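Local coordinates for protein SnoK (Streptomyces nogalater, PDB 5EPA) that acts as a non-heme iron, 2-oxoglutarate-dependent carbocyclase in nogalamycin biosynthesis, at residues A[122-127]-A[225-230]; A[153-158]-A[231-236]. One frame throughout, in Å; residues are numbered along the deposited sequence.

Contact 1. Residues A[122-127]-A[225-230]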
ATOM      1  N   LYS A 122     -10.597  -6.735  -5.359  1.00 24.90           N
ATOM      2  CA  LYS A 122     -11.963  -6.192  -5.452  1.00 25.47           C
ATOM      3  C   LYS A 122     -12.777  -6.988  -6.471  1.00 25.89           C
ATOM      4  O   LYS A 122     -12.446  -6.973  -7.636  1.00 25.75           O
ATOM      5  CB  LYS A 122     -11.990  -4.695  -5.840  1.00 24.98           C
ATOM      6  CG  LYS A 122     -11.661  -3.715  -4.707  1.00 24.13           C
ATOM      7  CD  LYS A 122     -11.892  -2.270  -5.167  1.00 23.84           C
ATOM      8  CE  LYS A 122     -11.468  -1.216  -4.132  1.00 22.80           C
ATOM      9  NZ  LYS A 122     -12.542  -0.921  -3.162  1.00 23.03           N
ATOM     10  N   GLU A 123     -13.842  -7.634  -6.022  1.00 26.23           N
ATOM     11  CA  GLU A 123     -14.691  -8.380  -6.905  1.00 27.95           C
ATOM     12  C   GLU A 123     -15.620  -7.418  -7.635  1.00 29.18           C
ATOM     13  O   GLU A 123     -16.049  -6.418  -7.054  1.00 28.16           O
ATOM     14  CB  GLU A 123     -15.531  -9.383  -6.130  1.00 29.35           C
ATOM     15  CG  GLU A 123     -14.745 -10.506  -5.463  1.00 30.08           C
ATOM     16  CD  GLU A 123     -14.187 -11.570  -6.439  1.00 32.26           C
ATOM     17  OE1 GLU A 123     -14.739 -11.735  -7.579  1.00 32.99           O
ATOM     18  OE2 GLU A 123     -13.177 -12.267  -6.036  1.00 33.72           O
ATOM     19  N   PRO A 124     -15.937  -7.723  -8.903  1.00 30.80           N
ATOM     20  CA  PRO A 124     -16.783  -6.854  -9.720  1.00 32.38           C
ATOM     21  C   PRO A 124     -18.215  -6.825  -9.241  1.00 33.87           C
ATOM     22  O   PRO A 124     -18.772  -7.855  -8.903  1.00 34.21           O
ATOM     23  CB  PRO A 124     -16.709  -7.487 -11.105  1.00 33.59           C
ATOM     24  CG  PRO A 124     -16.363  -8.946 -10.859  1.00 33.47           C
ATOM     25  CD  PRO A 124     -15.517  -8.942  -9.621  1.00 31.70           C
ATOM     26  N   LYS A 125     -18.763  -5.619  -9.121  1.00 35.03           N
ATOM     27  CA  LYS A 125     -20.168  -5.397  -8.738  1.00 36.79           C
ATOM     28  C   LYS A 125     -20.531  -5.814  -7.304  1.00 35.35           C
ATOM     29  O   LYS A 125     -21.691  -5.758  -6.934  1.00 35.60           O
ATOM     30  CB  LYS A 125     -21.105  -6.108  -9.723  1.00 39.92           C
ATOM     31  CG  LYS A 125     -20.767  -5.808 -11.172  1.00 42.91           C
ATOM     32  CD  LYS A 125     -22.004  -5.704 -12.062  1.00 47.42           C
ATOM     33  CE  LYS A 125     -21.717  -4.856 -13.299  1.00 50.46           C
ATOM     34  NZ  LYS A 125     -20.659  -5.494 -14.139  1.00 53.08           N
ATOM     35  N   ARG A 126     -19.547  -6.178  -6.497  1.00 34.11           N
ATOM     36  CA  ARG A 126     -19.786  -6.549  -5.103  1.00 35.01           C
ATOM     37  C   ARG A 126     -18.923  -5.778  -4.118  1.00 31.99           C
ATOM     38  O   ARG A 126     -18.819  -6.160  -2.956  1.00 32.60           O
ATOM     39  CB  ARG A 126     -19.514  -8.035  -4.885  1.00 37.84           C
ATOM     40  CG  ARG A 126     -20.619  -8.938  -5.377  1.00 42.32           C
ATOM     41  CD  ARG A 126     -20.152  -9.665  -6.609  1.00 46.03           C
ATOM     42  NE  ARG A 126     -19.272 -10.773  -6.249  1.00 46.64           N
ATOM     43  CZ  ARG A 126     -18.658 -11.547  -7.139  1.00 48.67           C
ATOM     44  NH1 ARG A 126     -17.869 -12.540  -6.714  1.00 46.14           N
ATOM     45  NH2 ARG A 126     -18.850 -11.343  -8.454  1.00 48.42           N
ATOM     46  N   THR A 127     -18.328  -4.694  -4.572  1.00 29.89           N
ATOM     47  CA  THR A 127     -17.468  -3.899  -3.746  1.00 29.02           C
ATOM     48  C   THR A 127     -17.881  -2.450  -3.628  1.00 28.16           C
ATOM     49  O   THR A 127     -18.365  -1.816  -4.572  1.00 28.71           O
ATOM     50  CB  THR A 127     -16.020  -3.908  -4.264  1.00 29.18           C
ATOM     51  OG1 THR A 127     -16.030  -3.743  -5.688  1.00 30.40           O
ATOM     52  CG2 THR A 127     -15.344  -5.224  -3.892  1.00 28.91           C
ATOM     53  N   GLU A 225     -11.756   3.426  -5.999  1.00 27.77           N
ATOM     54  CA  GLU A 225     -13.098   3.241  -6.568  1.00 29.49           C
ATOM     55  C   GLU A 225     -13.665   1.905  -6.222  1.00 26.81           C
ATOM     56  O   GLU A 225     -12.938   0.962  -5.973  1.00 25.16           O
ATOM     57  CB  GLU A 225     -13.055   3.236  -8.104  1.00 33.47           C
ATOM     58  CG  GLU A 225     -12.490   4.471  -8.748  1.00 37.54           C
ATOM     59  CD  GLU A 225     -13.236   5.701  -8.295  1.00 41.06           C
ATOM     60  OE1 GLU A 225     -14.426   5.799  -8.630  1.00 43.72           O
ATOM     61  OE2 GLU A 225     -12.624   6.541  -7.584  1.00 46.95           O
ATOM     62  N   ALA A 226     -14.977   1.821  -6.245  1.00 26.36           N
ATOM     63  CA  ALA A 226     -15.658   0.528  -6.344  1.00 26.37           C
ATOM     64  C   ALA A 226     -15.260  -0.153  -7.656  1.00 26.81           C
ATOM     65  O   ALA A 226     -14.927   0.511  -8.646  1.00 27.23           O
ATOM     66  CB  ALA A 226     -17.163   0.740  -6.330  1.00 27.34           C
ATOM     67  N   ASN A 227     -15.309  -1.467  -7.690  1.00 26.75           N
ATOM     68  CA  ASN A 227     -15.118  -2.181  -8.940  1.00 27.16           C
ATOM     69  C   ASN A 227     -16.470  -2.434  -9.517  1.00 28.33           C
ATOM     70  O   ASN A 227     -17.218  -3.263  -8.992  1.00 28.95           O
ATOM     71  CB  ASN A 227     -14.364  -3.507  -8.730  1.00 26.61           C
ATOM     72  CG  ASN A 227     -14.163  -4.285 -10.025  1.00 26.87           C
ATOM     73  OD1 ASN A 227     -14.616  -3.873 -11.102  1.00 26.95           O
ATOM     74  ND2 ASN A 227     -13.446  -5.412  -9.929  1.00 26.25           N
ATOM     75  N   THR A 228     -16.797  -1.693 -10.582  1.00 29.50           N
ATOM     76  CA  THR A 228     -18.074  -1.838 -11.312  1.00 30.75           C
ATOM     77  C   THR A 228     -17.844  -2.395 -12.694  1.00 31.95           C
ATOM     78  O   THR A 228     -18.770  -2.482 -13.484  1.00 32.55           O
ATOM     79  CB  THR A 228     -18.799  -0.484 -11.486  1.00 31.23           C
ATOM     80  OG1 THR A 228     -17.894   0.438 -12.105  1.00 31.10           O
ATOM     81  CG2 THR A 228     -19.210   0.068 -10.141  1.00 30.88           C
ATOM     82  N   SER A 229     -16.631  -2.878 -12.949  1.00 32.72           N
ATOM     83  CA  SER A 229     -16.328  -3.587 -14.187  1.00 34.03           C
ATOM     84  C   SER A 229     -16.903  -5.022 -14.172  1.00 35.34           C
ATOM     85  O   SER A 229     -17.703  -5.383 -13.315  1.00 33.79           O
ATOM     86  CB  SER A 229     -14.819  -3.623 -14.421  1.00 33.51           C
ATOM     87  OG  SER A 229     -14.204  -4.658 -13.639  1.00 33.93           O
ATOM     88  N   ASP A 230     -16.470  -5.830 -15.133  1.00 37.90           N
ATOM     89  CA  ASP A 230     -16.885  -7.212 -15.219  1.00 41.03           C
ATOM     90  C   ASP A 230     -15.784  -8.169 -14.753  1.00 40.76           C
ATOM     91  O   ASP A 230     -15.934  -9.391 -14.833  1.00 40.70           O
ATOM     92  CB  ASP A 230     -17.298  -7.523 -16.655  1.00 44.23           C
ATOM     93  CG  ASP A 230     -18.657  -6.893 -17.014  1.00 48.71           C
ATOM     94  OD1 ASP A 230     -19.661  -7.233 -16.352  1.00 52.56           O
ATOM     95  OD2 ASP A 230     -18.732  -6.094 -17.980  1.00 49.01           O
TER
HETATM   96  O   HOH W   1     -18.897  -2.859  -7.001  1.00 27.37           O

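Contact 2. Residues A[153-158]-A[231-236]. With AKG (2-oxoglutaric acid), chain H.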
ATOM      1  N   ALA A 153       0.100  -3.627  -9.374  1.00 24.31           N
ATOM      2  CA  ALA A 153      -1.058  -4.136 -10.114  1.00 24.93           C
ATOM      3  C   ALA A 153      -0.779  -5.499 -10.706  1.00 25.63           C
ATOM      4  O   ALA A 153       0.198  -5.660 -11.430  1.00 25.98           O
ATOM      5  CB  ALA A 153      -1.412  -3.192 -11.239  1.00 25.78           C
ATOM      6  N   LEU A 154      -1.620  -6.476 -10.369  1.00 25.65           N
ATOM      7  CA  LEU A 154      -1.501  -7.823 -10.910  1.00 26.06           C
ATOM      8  C   LEU A 154      -2.634  -8.168 -11.879  1.00 26.89           C
ATOM      9  O   LEU A 154      -2.677  -9.246 -12.439  1.00 28.31           O
ATOM     10  CB  LEU A 154      -1.382  -8.858  -9.790  1.00 25.64           C
ATOM     11  CG  LEU A 154      -0.112  -8.722  -8.928  1.00 25.19           C
ATOM     12  CD1 LEU A 154      -0.093  -9.773  -7.819  1.00 24.94           C
ATOM     13  CD2 LEU A 154       1.162  -8.835  -9.731  1.00 25.57           C
ATOM     14  N   THR A 155      -3.530  -7.222 -12.057  1.00 26.86           N
ATOM     15  CA  THR A 155      -4.447  -7.192 -13.184  1.00 27.23           C
ATOM     16  C   THR A 155      -4.363  -5.795 -13.772  1.00 27.44           C
ATOM     17  O   THR A 155      -3.916  -4.866 -13.103  1.00 26.07           O
ATOM     18  CB  THR A 155      -5.903  -7.424 -12.741  1.00 27.20           C
ATOM     19  OG1 THR A 155      -6.311  -6.423 -11.799  1.00 27.26           O
ATOM     20  CG2 THR A 155      -6.044  -8.789 -12.083  1.00 27.64           C
ATOM     21  N   ASP A 156      -4.840  -5.614 -14.991  1.00 28.38           N
ATOM     22  CA  ASP A 156      -5.131  -4.248 -15.464  1.00 29.04           C
ATOM     23  C   ASP A 156      -6.115  -3.551 -14.509  1.00 27.96           C
ATOM     24  O   ASP A 156      -7.011  -4.195 -13.945  1.00 27.29           O
ATOM     25  CB  ASP A 156      -5.748  -4.247 -16.868  1.00 30.19           C
ATOM     26  CG  ASP A 156      -4.747  -4.484 -17.944  1.00 31.59           C
ATOM     27  OD1 ASP A 156      -3.535  -4.454 -17.690  1.00 32.15           O
ATOM     28  OD2 ASP A 156      -5.163  -4.747 -19.076  1.00 34.25           O
ATOM     29  N   VAL A 157      -5.961  -2.237 -14.356  1.00 27.71           N
ATOM     30  CA  VAL A 157      -6.877  -1.457 -13.484  1.00 27.47           C
ATOM     31  C   VAL A 157      -7.329  -0.139 -14.113  1.00 28.16           C
ATOM     32  O   VAL A 157      -6.838   0.937 -13.761  1.00 27.53           O
ATOM     33  CB  VAL A 157      -6.262  -1.197 -12.109  1.00 26.57           C
ATOM     34  CG1 VAL A 157      -7.338  -0.750 -11.151  1.00 26.95           C
ATOM     35  CG2 VAL A 157      -5.620  -2.450 -11.542  1.00 25.85           C
ATOM     36  N   PRO A 158      -8.259  -0.224 -15.070  1.00 29.56           N
ATOM     37  CA  PRO A 158      -8.849   0.989 -15.559  1.00 30.12           C
ATOM     38  C   PRO A 158      -9.673   1.537 -14.432  1.00 29.72           C
ATOM     39  O   PRO A 158      -9.914   0.844 -13.462  1.00 28.12           O
ATOM     40  CB  PRO A 158      -9.726   0.535 -16.730  1.00 31.41           C
ATOM     41  CG  PRO A 158     -10.037  -0.891 -16.432  1.00 31.65           C
ATOM     42  CD  PRO A 158      -8.876  -1.432 -15.640  1.00 30.37           C
ATOM     43  N   SER A 231     -14.667  -7.616 -14.283  1.00 39.37           N
ATOM     44  CA  SER A 231     -13.487  -8.431 -13.964  1.00 38.31           C
ATOM     45  C   SER A 231     -12.929  -8.114 -12.597  1.00 35.87           C
ATOM     46  O   SER A 231     -12.916  -6.954 -12.167  1.00 34.87           O
ATOM     47  CB  SER A 231     -12.386  -8.170 -14.984  1.00 38.72           C
ATOM     48  OG  SER A 231     -12.805  -8.617 -16.219  1.00 42.57           O
ATOM     49  N   VAL A 232     -12.391  -9.143 -11.966  1.00 33.22           N
ATOM     50  CA  VAL A 232     -11.744  -9.015 -10.701  1.00 31.59           C
ATOM     51  C   VAL A 232     -10.578  -8.024 -10.799  1.00 28.69           C
ATOM     52  O   VAL A 232      -9.839  -8.013 -11.766  1.00 28.01           O
ATOM     53  CB  VAL A 232     -11.192 -10.402 -10.219  1.00 32.50           C
ATOM     54  CG1 VAL A 232     -10.414 -10.203  -8.928  1.00 32.78           C
ATOM     55  CG2 VAL A 232     -12.296 -11.399  -9.944  1.00 34.17           C
ATOM     56  N   ARG A 233     -10.384  -7.246  -9.756  1.00 26.81           N
ATOM     57  CA  ARG A 233      -9.141  -6.455  -9.608  1.00 26.00           C
ATOM     58  C   ARG A 233      -8.244  -7.068  -8.563  1.00 25.52           C
ATOM     59  O   ARG A 233      -8.688  -7.326  -7.448  1.00 25.25           O
ATOM     60  CB  ARG A 233      -9.439  -5.039  -9.117  1.00 25.23           C
ATOM     61  CG  ARG A 233      -8.197  -4.208  -9.011  1.00 25.05           C
ATOM     62  CD  ARG A 233      -8.349  -3.084  -8.005  1.00 25.48           C
ATOM     63  NE  ARG A 233      -7.897  -3.514  -6.708  1.00 25.02           N
ATOM     64  CZ  ARG A 233      -7.915  -2.787  -5.595  1.00 25.20           C
ATOM     65  NH1 ARG A 233      -8.380  -1.528  -5.537  1.00 24.84           N
ATOM     66  NH2 ARG A 233      -7.468  -3.365  -4.495  1.00 24.47           N
ATOM     67  N   MET A 234      -6.974  -7.258  -8.874  1.00 25.65           N
ATOM     68  CA  MET A 234      -6.032  -7.706  -7.842  1.00 25.25           C
ATOM     69  C   MET A 234      -4.819  -6.825  -7.841  1.00 24.36           C
ATOM     70  O   MET A 234      -4.122  -6.717  -8.839  1.00 24.00           O
ATOM     71  CB  MET A 234      -5.589  -9.162  -8.017  1.00 26.23           C
ATOM     72  CG  MET A 234      -4.616  -9.583  -6.914  1.00 26.77           C
ATOM     73  SD  MET A 234      -3.828 -11.228  -7.014  1.00 28.04           S
ATOM     74  CE  MET A 234      -5.262 -12.286  -6.947  1.00 28.41           C
ATOM     75  N   ALA A 235      -4.542  -6.235  -6.680  1.00 23.93           N
ATOM     76  CA  ALA A 235      -3.249  -5.630  -6.447  1.00 23.97           C
ATOM     77  C   ALA A 235      -2.542  -6.318  -5.272  1.00 24.22           C
ATOM     78  O   ALA A 235      -3.160  -7.064  -4.499  1.00 24.08           O
ATOM     79  CB  ALA A 235      -3.398  -4.144  -6.171  1.00 23.30           C
ATOM     80  N   HIS A 236      -1.250  -6.017  -5.131  1.00 24.31           N
ATOM     81  CA  HIS A 236      -0.474  -6.437  -3.987  1.00 24.21           C
ATOM     82  C   HIS A 236       0.170  -5.211  -3.384  1.00 24.31           C
ATOM     83  O   HIS A 236       0.971  -4.547  -4.024  1.00 25.75           O
ATOM     84  CB  HIS A 236       0.606  -7.450  -4.372  1.00 24.96           C
ATOM     85  CG  HIS A 236       1.059  -8.307  -3.231  1.00 25.10           C
ATOM     86  ND1 HIS A 236       0.485  -9.518  -2.948  1.00 26.25           N
ATOM     87  CD2 HIS A 236       1.956  -8.080  -2.249  1.00 25.72           C
ATOM     88  CE1 HIS A 236       1.024 -10.026  -1.855  1.00 27.17           C
ATOM     89  NE2 HIS A 236       1.933  -9.175  -1.416  1.00 27.72           N
TER
HETATM   90  C1  AKG H 301      -3.081   0.965   0.246  1.00 13.40           C
HETATM   91  O1  AKG H 301      -2.355   0.288  -0.525  1.00 14.55           O
HETATM   92  O2  AKG H 301      -2.685   1.666   1.216  1.00 14.12           O
HETATM   93  C2  AKG H 301      -4.531   0.953   0.068  1.00 13.68           C
HETATM   94  O5  AKG H 301      -5.137   1.652   0.866  1.00 16.29           O
HETATM   95  C3  AKG H 301      -5.181   0.137  -1.020  1.00 13.19           C
HETATM   96  C4  AKG H 301      -6.708   0.033  -0.979  1.00 12.89           C
HETATM   97  C5  AKG H 301      -7.223  -0.770  -2.188  1.00 13.44           C
HETATM   98  O3  AKG H 301      -6.482  -1.603  -2.804  1.00 13.85           O
HETATM   99  O4  AKG H 301      -8.383  -0.613  -2.579  1.00 12.22           O

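Contact 1. Residues A[122-127]-A[225-230]
K125 and N227 meet through their backbones, the amide N of K125 giving a 2.8 Å hydrogen bond to O of N227, where a type II turn from E123 to R126 presses against the loop 225-230. N227 extends its side chain away from its own N (chi1 179°), so that its amide lies beside P124, pointing the same way. ND2 donates to O of K122 at 2.9 Å, the acceptor close to the amide plane although the N-H arrives from above the carbonyl plane. OD1 accepts from N of S229, closing an Asx turn, and also from OG of S229, so the amide is fixed in rotation. T127 OG1 works both ways: it accepts from N of N227 at 3.1 Å and donates to O of E123. P124, whose N carries no hydrogen to satisfy, sets CB against O of S229. Nearer solvent, the long chain of K125 bends so that NZ forms a salt bridge with D230 OD1 (3.0 Å) and a hydrogen bond to S229 O. K122 instead runs inward, its NZ hydrogen-bonded to Q77 O and T130 OG1. The pair joins the loop between strands 112-122 and 130-133 to that linking 222-224 with 233-242.

Contact 2. Residues A[153-158]-A[231-236]
R233 leaves its strand extended (chi1 -178°) and then bends at chi3 (92°), passing V157 to deliver its guanidinium to 2-oxoglutarate, while T155, with OG1 set between its own N and carbonyl carbon, turns that hydroxyl to the backbone of strand 233-242. There OG1 accepts from N of M234 at 3.1 Å in a nearly straight bond (167°); the small hydroxyl suits a place where the chain beyond A153 has left the sheet and a side chain stands in for a carbonyl. Just before, A153 and A235 form an antiparallel non-hydrogen-bonded pair, and N of L154 donates to O of M234 at 2.9 Å. L154 CD1 and M234 SD touch at 4.1 Å, an apolar contact near helix 47-64, where M234 meets C57 and L61. On the ligand side V157 flanks the aliphatic part of R233, CG2 to CG at 4.0 Å. R233 NH2 binds O3 of 2-oxoglutarate at 2.6 Å and NH1 binds O4 at 3.1 Å, with carboxylate carbon C5 at the guanidinium edge, in its plane. NH2 also bonds to L120 O and NH1 to G162 O, steadying the group. These paired charge-assisted hydrogen bonds are consistent with recognition of the co-substrate's distal carboxylate.

Overall arrangement
Contact 2 is buried and contact 1 lies at the surface, yet both draw on the polypeptide running from 225 to 236, the loop in contact 1 continuing into the strand of contact 2. They meet where N of K122 probably hydrogen-bonds to O of R233, tying strand 112-122 to strand 233-242, neighbours in the large sheet of this cupin-clan fold. At the surface, loops are joined by side-chain amide, hydroxyl and lysine-aspartate bonds; the core has a single strand pair, a threonine-to-backbone bond and apolar packing, and the buried charge of R233 is matched by the ligand. Each contact sends one basic residue into the 2-oxoglutarate pocket, their side chains about 11 Å (K122) and 10 Å (R233) from the iron.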